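Local coordinates for protein alpha-fucosidase GH29 (Fusarium graminearum, PDB 4PSR) that hydrolyses alpha-L-fucosides as a GH29 glycoside hydrolase, probably releasing alpha-1,6-linked fucose from the innermost N-acetylglucosamine of glycoprotein glycans, at residues A[212-223]-A[255-266]. Sequence-based numbering, arbitrary orientation.
Sequences REMLDHVQPDII and YYFNRGEEWGKE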
loop_
_atom_site.group_PDB
_atom_site.type_symbol
_atom_site.label_atom_id
_atom_site.label_comp_id
_atom_site.label_asym_id
_atom_site.label_seq_id
_atom_site.Cartn_x
_atom_site.Cartn_y
_atom_site.Cartn_z
ATOM N N ARG A 212 -2.672 -20.660 -8.163
ATOM C CA ARG A 212 -3.669 -21.629 -7.723
ATOM C C ARG A 212 -3.134 -22.536 -6.611
ATOM O O ARG A 212 -3.798 -22.764 -5.593
ATOM C CB ARG A 212 -4.137 -22.474 -8.912
ATOM C CG ARG A 212 -4.912 -23.720 -8.502
ATOM C CD ARG A 212 -5.717 -24.318 -9.639
ATOM N NE ARG A 212 -4.845 -24.703 -10.736
ATOM C CZ ARG A 212 -5.230 -25.374 -11.812
ATOM N NH1 ARG A 212 -4.342 -25.661 -12.750
ATOM N NH2 ARG A 212 -6.494 -25.744 -11.956
ATOM N N GLU A 213 -1.931 -23.049 -6.816
ATOM C CA GLU A 213 -1.304 -23.981 -5.876
ATOM C C GLU A 213 -1.018 -23.240 -4.573
ATOM O O GLU A 213 -1.322 -23.727 -3.473
ATOM C CB GLU A 213 -0.019 -24.542 -6.467
ATOM C CG GLU A 213 0.630 -25.668 -5.657
ATOM C CD GLU A 213 1.900 -26.111 -6.325
ATOM O OE1 GLU A 213 2.812 -25.259 -6.420
ATOM O OE2 GLU A 213 1.971 -27.248 -6.877
ATOM N N MET A 214 -0.441 -22.040 -4.672
ATOM C CA MET A 214 -0.110 -21.271 -3.481
ATOM C C MET A 214 -1.375 -20.934 -2.707
ATOM O O MET A 214 -1.420 -21.050 -1.475
ATOM C CB MET A 214 0.664 -19.981 -3.860
ATOM C CG MET A 214 0.910 -18.998 -2.682
ATOM S SD MET A 214 -0.516 -17.968 -2.278
ATOM C CE MET A 214 -0.589 -16.935 -3.747
ATOM N N LEU A 215 -2.434 -20.528 -3.389
ATOM C CA LEU A 215 -3.571 -19.988 -2.643
ATOM C C LEU A 215 -4.411 -21.107 -2.007
ATOM O O LEU A 215 -4.984 -20.905 -0.930
ATOM C CB LEU A 215 -4.387 -19.015 -3.495
ATOM C CG LEU A 215 -5.304 -19.533 -4.612
ATOM C CD1 LEU A 215 -6.667 -19.964 -4.052
ATOM C CD2 LEU A 215 -5.485 -18.493 -5.718
ATOM N N ASP A 216 -4.446 -22.276 -2.639
ATOM C CA ASP A 216 -5.070 -23.432 -2.011
ATOM C C ASP A 216 -4.236 -23.933 -0.825
ATOM O O ASP A 216 -4.782 -24.485 0.136
ATOM C CB ASP A 216 -5.282 -24.569 -3.025
ATOM C CG ASP A 216 -6.441 -24.323 -4.002
ATOM O OD1 ASP A 216 -7.400 -23.580 -3.682
ATOM O OD2 ASP A 216 -6.395 -24.939 -5.080
ATOM N N HIS A 217 -2.926 -23.703 -0.868
ATOM C CA HIS A 217 -1.993 -24.181 0.168
ATOM C C HIS A 217 -2.062 -23.361 1.451
ATOM O O HIS A 217 -1.982 -23.916 2.542
ATOM C CB HIS A 217 -0.570 -24.118 -0.416
ATOM C CG HIS A 217 0.496 -24.789 0.397
ATOM N ND1 HIS A 217 0.436 -26.115 0.773
ATOM C CD2 HIS A 217 1.717 -24.344 0.777
ATOM C CE1 HIS A 217 1.557 -26.440 1.397
ATOM N NE2 HIS A 217 2.349 -25.381 1.419
ATOM N N VAL A 218 -2.220 -22.049 1.341
ATOM C CA VAL A 218 -2.182 -21.176 2.518
ATOM C C VAL A 218 -3.398 -20.271 2.709
ATOM O O VAL A 218 -3.491 -19.569 3.717
ATOM C CB VAL A 218 -0.861 -20.341 2.627
ATOM C CG1 VAL A 218 0.323 -21.255 2.646
ATOM C CG2 VAL A 218 -0.747 -19.276 1.512
ATOM N N GLN A 219 -4.357 -20.314 1.795
ATOM C CA GLN A 219 -5.588 -19.533 1.923
ATOM C C GLN A 219 -5.374 -18.045 2.287
ATOM O O GLN A 219 -5.912 -17.539 3.290
ATOM C CB GLN A 219 -6.587 -20.199 2.888
ATOM C CG GLN A 219 -6.920 -21.646 2.499
ATOM C CD GLN A 219 -8.016 -22.276 3.366
ATOM O OE1 GLN A 219 -8.536 -21.648 4.297
ATOM N NE2 GLN A 219 -8.345 -23.543 3.078
ATOM N N PRO A 220 -4.617 -17.330 1.453
ATOM C CA PRO A 220 -4.323 -15.920 1.768
ATOM C C PRO A 220 -5.547 -15.009 1.773
ATOM O O PRO A 220 -6.463 -15.184 0.953
ATOM C CB PRO A 220 -3.380 -15.502 0.638
ATOM C CG PRO A 220 -3.766 -16.402 -0.508
ATOM C CD PRO A 220 -4.154 -17.705 0.103
ATOM N N ASP A 221 -5.542 -14.052 2.690
ATOM C CA ASP A 221 -6.542 -13.004 2.735
ATOM C C ASP A 221 -6.309 -11.933 1.672
ATOM O O ASP A 221 -7.268 -11.305 1.226
ATOM C CB ASP A 221 -6.547 -12.402 4.127
ATOM C CG ASP A 221 -6.879 -13.435 5.171
ATOM O OD1 ASP A 221 -8.026 -13.951 5.136
ATOM O OD2 ASP A 221 -6.004 -13.777 5.997
ATOM N N ILE A 222 -5.050 -11.730 1.318
ATOM C CA ILE A 222 -4.663 -10.793 0.274
ATOM C C ILE A 222 -3.633 -11.449 -0.609
ATOM O O ILE A 222 -2.663 -12.035 -0.111
ATOM C CB ILE A 222 -4.008 -9.498 0.841
ATOM C CG1 ILE A 222 -4.927 -8.759 1.841
ATOM C CG2 ILE A 222 -3.592 -8.558 -0.316
ATOM C CD1 ILE A 222 -4.161 -7.836 2.813
ATOM N N ILE A 223 -3.847 -11.418 -1.925
ATOM C CA ILE A 223 -2.790 -11.780 -2.882
ATOM C C ILE A 223 -2.330 -10.505 -3.584
ATOM O O ILE A 223 -3.110 -9.872 -4.341
ATOM C CB ILE A 223 -3.234 -12.842 -3.912
ATOM C CG1 ILE A 223 -3.612 -14.135 -3.178
ATOM C CG2 ILE A 223 -2.118 -13.097 -4.924
ATOM C CD1 ILE A 223 -4.130 -15.240 -4.114
ATOM N N TYR A 255 -10.942 -17.924 -9.939
ATOM C CA TYR A 255 -10.560 -18.991 -9.015
ATOM C C TYR A 255 -10.409 -18.492 -7.582
ATOM O O TYR A 255 -10.983 -19.047 -6.652
ATOM C CB TYR A 255 -9.297 -19.690 -9.487
ATOM C CG TYR A 255 -8.991 -20.982 -8.775
ATOM C CD1 TYR A 255 -9.387 -22.197 -9.311
ATOM C CD2 TYR A 255 -8.298 -21.003 -7.573
ATOM C CE1 TYR A 255 -9.108 -23.389 -8.684
ATOM C CE2 TYR A 255 -7.998 -22.198 -6.943
ATOM C CZ TYR A 255 -8.422 -23.391 -7.516
ATOM O OH TYR A 255 -8.142 -24.602 -6.913
ATOM N N TYR A 256 -9.680 -17.395 -7.424
ATOM C CA TYR A 256 -9.456 -16.836 -6.105
ATOM C C TYR A 256 -10.756 -16.312 -5.494
ATOM O O TYR A 256 -11.035 -16.582 -4.317
ATOM C CB TYR A 256 -8.415 -15.731 -6.202
ATOM C CG TYR A 256 -7.977 -15.147 -4.859
ATOM C CD1 TYR A 256 -7.844 -15.945 -3.720
ATOM C CD2 TYR A 256 -7.661 -13.794 -4.735
ATOM C CE1 TYR A 256 -7.381 -15.414 -2.509
ATOM C CE2 TYR A 256 -7.213 -13.257 -3.528
ATOM C CZ TYR A 256 -7.078 -14.072 -2.428
ATOM O OH TYR A 256 -6.621 -13.505 -1.247
ATOM N N PHE A 257 -11.561 -15.568 -6.260
ATOM C CA PHE A 257 -12.797 -15.021 -5.714
ATOM C C PHE A 257 -13.789 -16.149 -5.372
ATOM O O PHE A 257 -14.515 -16.073 -4.379
ATOM C CB PHE A 257 -13.423 -13.993 -6.681
ATOM C CG PHE A 257 -12.565 -12.788 -6.950
ATOM C CD1 PHE A 257 -11.507 -12.438 -6.118
ATOM C CD2 PHE A 257 -12.832 -11.981 -8.048
ATOM C CE1 PHE A 257 -10.738 -11.322 -6.399
ATOM C CE2 PHE A 257 -12.047 -10.875 -8.347
ATOM C CZ PHE A 257 -11.016 -10.521 -7.497
ATOM N N ASN A 258 -13.782 -17.233 -6.145
ATOM C CA ASN A 258 -14.614 -18.392 -5.795
ATOM C C ASN A 258 -14.118 -19.091 -4.533
ATOM O O ASN A 258 -14.916 -19.504 -3.701
ATOM C CB ASN A 258 -14.681 -19.394 -6.947
ATOM C CG ASN A 258 -15.613 -18.946 -8.045
ATOM O OD1 ASN A 258 -16.600 -18.262 -7.782
ATOM N ND2 ASN A 258 -15.320 -19.344 -9.277
ATOM N N ARG A 259 -12.806 -19.237 -4.395
ATOM C CA ARG A 259 -12.279 -19.843 -3.181
ATOM C C ARG A 259 -12.630 -18.988 -1.967
ATOM O O ARG A 259 -12.960 -19.518 -0.917
ATOM C CB ARG A 259 -10.770 -20.057 -3.261
ATOM C CG ARG A 259 -10.333 -21.181 -4.186
ATOM C CD ARG A 259 -11.008 -22.492 -3.869
ATOM N NE ARG A 259 -10.237 -23.624 -4.382
ATOM C CZ ARG A 259 -10.737 -24.830 -4.635
ATOM N NH1 ARG A 259 -12.024 -25.087 -4.427
ATOM N NH2 ARG A 259 -9.940 -25.786 -5.102
ATOM N N GLY A 260 -12.579 -17.658 -2.094
ATOM C CA GLY A 260 -12.944 -16.797 -0.983
ATOM C C GLY A 260 -14.344 -17.078 -0.493
ATOM O O GLY A 260 -14.594 -17.167 0.714
ATOM N N GLU A 261 -15.268 -17.205 -1.438
ATOM C CA GLU A 261 -16.650 -17.542 -1.114
ATOM C C GLU A 261 -16.710 -18.888 -0.405
ATOM O O GLU A 261 -17.409 -19.039 0.586
ATOM C CB GLU A 261 -17.480 -17.587 -2.389
ATOM C CG GLU A 261 -17.666 -16.238 -3.063
ATOM C CD GLU A 261 -19.006 -15.596 -2.759
ATOM O OE1 GLU A 261 -19.725 -16.090 -1.864
ATOM O OE2 GLU A 261 -19.341 -14.594 -3.430
ATOM N N GLU A 262 -15.973 -19.871 -0.909
ATOM C CA GLU A 262 -15.965 -21.207 -0.323
ATOM C C GLU A 262 -15.436 -21.191 1.110
ATOM O O GLU A 262 -15.941 -21.883 1.991
ATOM C CB GLU A 262 -15.112 -22.127 -1.182
ATOM C CG GLU A 262 -14.997 -23.537 -0.682
ATOM C CD GLU A 262 -14.098 -24.392 -1.554
ATOM O OE1 GLU A 262 -13.746 -23.958 -2.681
ATOM O OE2 GLU A 262 -13.740 -25.502 -1.106
ATOM N N TRP A 263 -14.402 -20.384 1.331
ATOM C CA TRP A 263 -13.762 -20.301 2.635
ATOM C C TRP A 263 -14.578 -19.460 3.632
ATOM O O TRP A 263 -14.277 -19.455 4.818
ATOM C CB TRP A 263 -12.378 -19.654 2.500
ATOM C CG TRP A 263 -11.411 -20.330 1.600
ATOM C CD1 TRP A 263 -11.377 -21.647 1.231
ATOM C CD2 TRP A 263 -10.298 -19.703 0.974
ATOM N NE1 TRP A 263 -10.294 -21.867 0.388
ATOM C CE2 TRP A 263 -9.623 -20.683 0.219
ATOM C CE3 TRP A 263 -9.814 -18.397 0.967
ATOM C CZ2 TRP A 263 -8.484 -20.384 -0.531
ATOM C CZ3 TRP A 263 -8.676 -18.113 0.218
ATOM C CH2 TRP A 263 -8.041 -19.096 -0.510
ATOM N N GLY A 264 -15.562 -18.708 3.148
ATOM C CA GLY A 264 -16.311 -17.779 3.981
ATOM C C GLY A 264 -15.535 -16.536 4.377
ATOM O O GLY A 264 -15.721 -16.009 5.468
ATOM N N LYS A 265 -14.666 -16.094 3.475
ATOM C CA LYS A 265 -13.746 -14.984 3.715
ATOM C C LYS A 265 -13.923 -13.943 2.632
ATOM O O LYS A 265 -14.227 -14.274 1.492
ATOM C CB LYS A 265 -12.284 -15.446 3.617
ATOM C CG LYS A 265 -11.896 -16.498 4.598
ATOM C CD LYS A 265 -10.469 -16.335 5.060
ATOM C CE LYS A 265 -9.456 -16.718 4.000
ATOM N NZ LYS A 265 -8.109 -16.762 4.621
ATOM N N GLU A 266 -13.697 -12.691 2.982
ATOM C CA GLU A 266 -13.636 -11.591 2.033
ATOM C C GLU A 266 -12.180 -11.379 1.665
ATOM O O GLU A 266 -11.395 -10.902 2.478
ATOM C CB GLU A 266 -14.202 -10.317 2.638
ATOM C CG GLU A 266 -15.668 -10.396 2.992
ATOM C CD GLU A 266 -16.063 -9.218 3.821
ATOM O OE1 GLU A 266 -16.823 -8.354 3.339
ATOM O OE2 GLU A 266 -15.566 -9.131 4.965
HETATM O O HOH W 1 -8.891 -23.938 -1.345
HETATM O O HOH W 2 -10.211 -12.317 4.751
#
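In the conformer described, Arg212 CD lies over one face of the Tyr255 ring, a CH-pi contact, while its NH1 forms a salt bridge with Asp209. Leu215 is a knob in a hole formed by Tyr255, Tyr256, Arg259 and Trp263. Its two methyls split the work: CD1 meets Tyr255, Arg259 and Trp263, and CD2 meets Tyr256. Asp216 grips with both oxygens. OD2 takes the Tyr255 OH (2.6 Å) on its syn lone pair, and OD1 takes Arg259 NE (2.9 Å) in a salt bridge. Water 1 links OD1 to Trp263 NE1. Gln219, the first residue past the helix, has positive phi. Gln219 CB lies over the six-membered ring of Trp263. Extended beyond CG (chi2 -174°), the chain lays its amide over the pyrrole part, 14° between planes. Gln219 O accepts Lys265 NZ (2.7 Å). Pro220 O accepts Tyr256 OH (2.8 Å) from above its carbonyl plane. Asp221 OD1 forms a salt bridge with Lys265 NZ (2.9 Å), and OD2 bonds to Leu166 N. Ile223 sets CD1 over the centre of the Tyr256 ring. Helix 246-263 thus packs on helix 200-218 and the turn into TIM-barrel strand 222-225. Arg259, shared by Asp216 and Glu262, probably eases the repulsion between these acids.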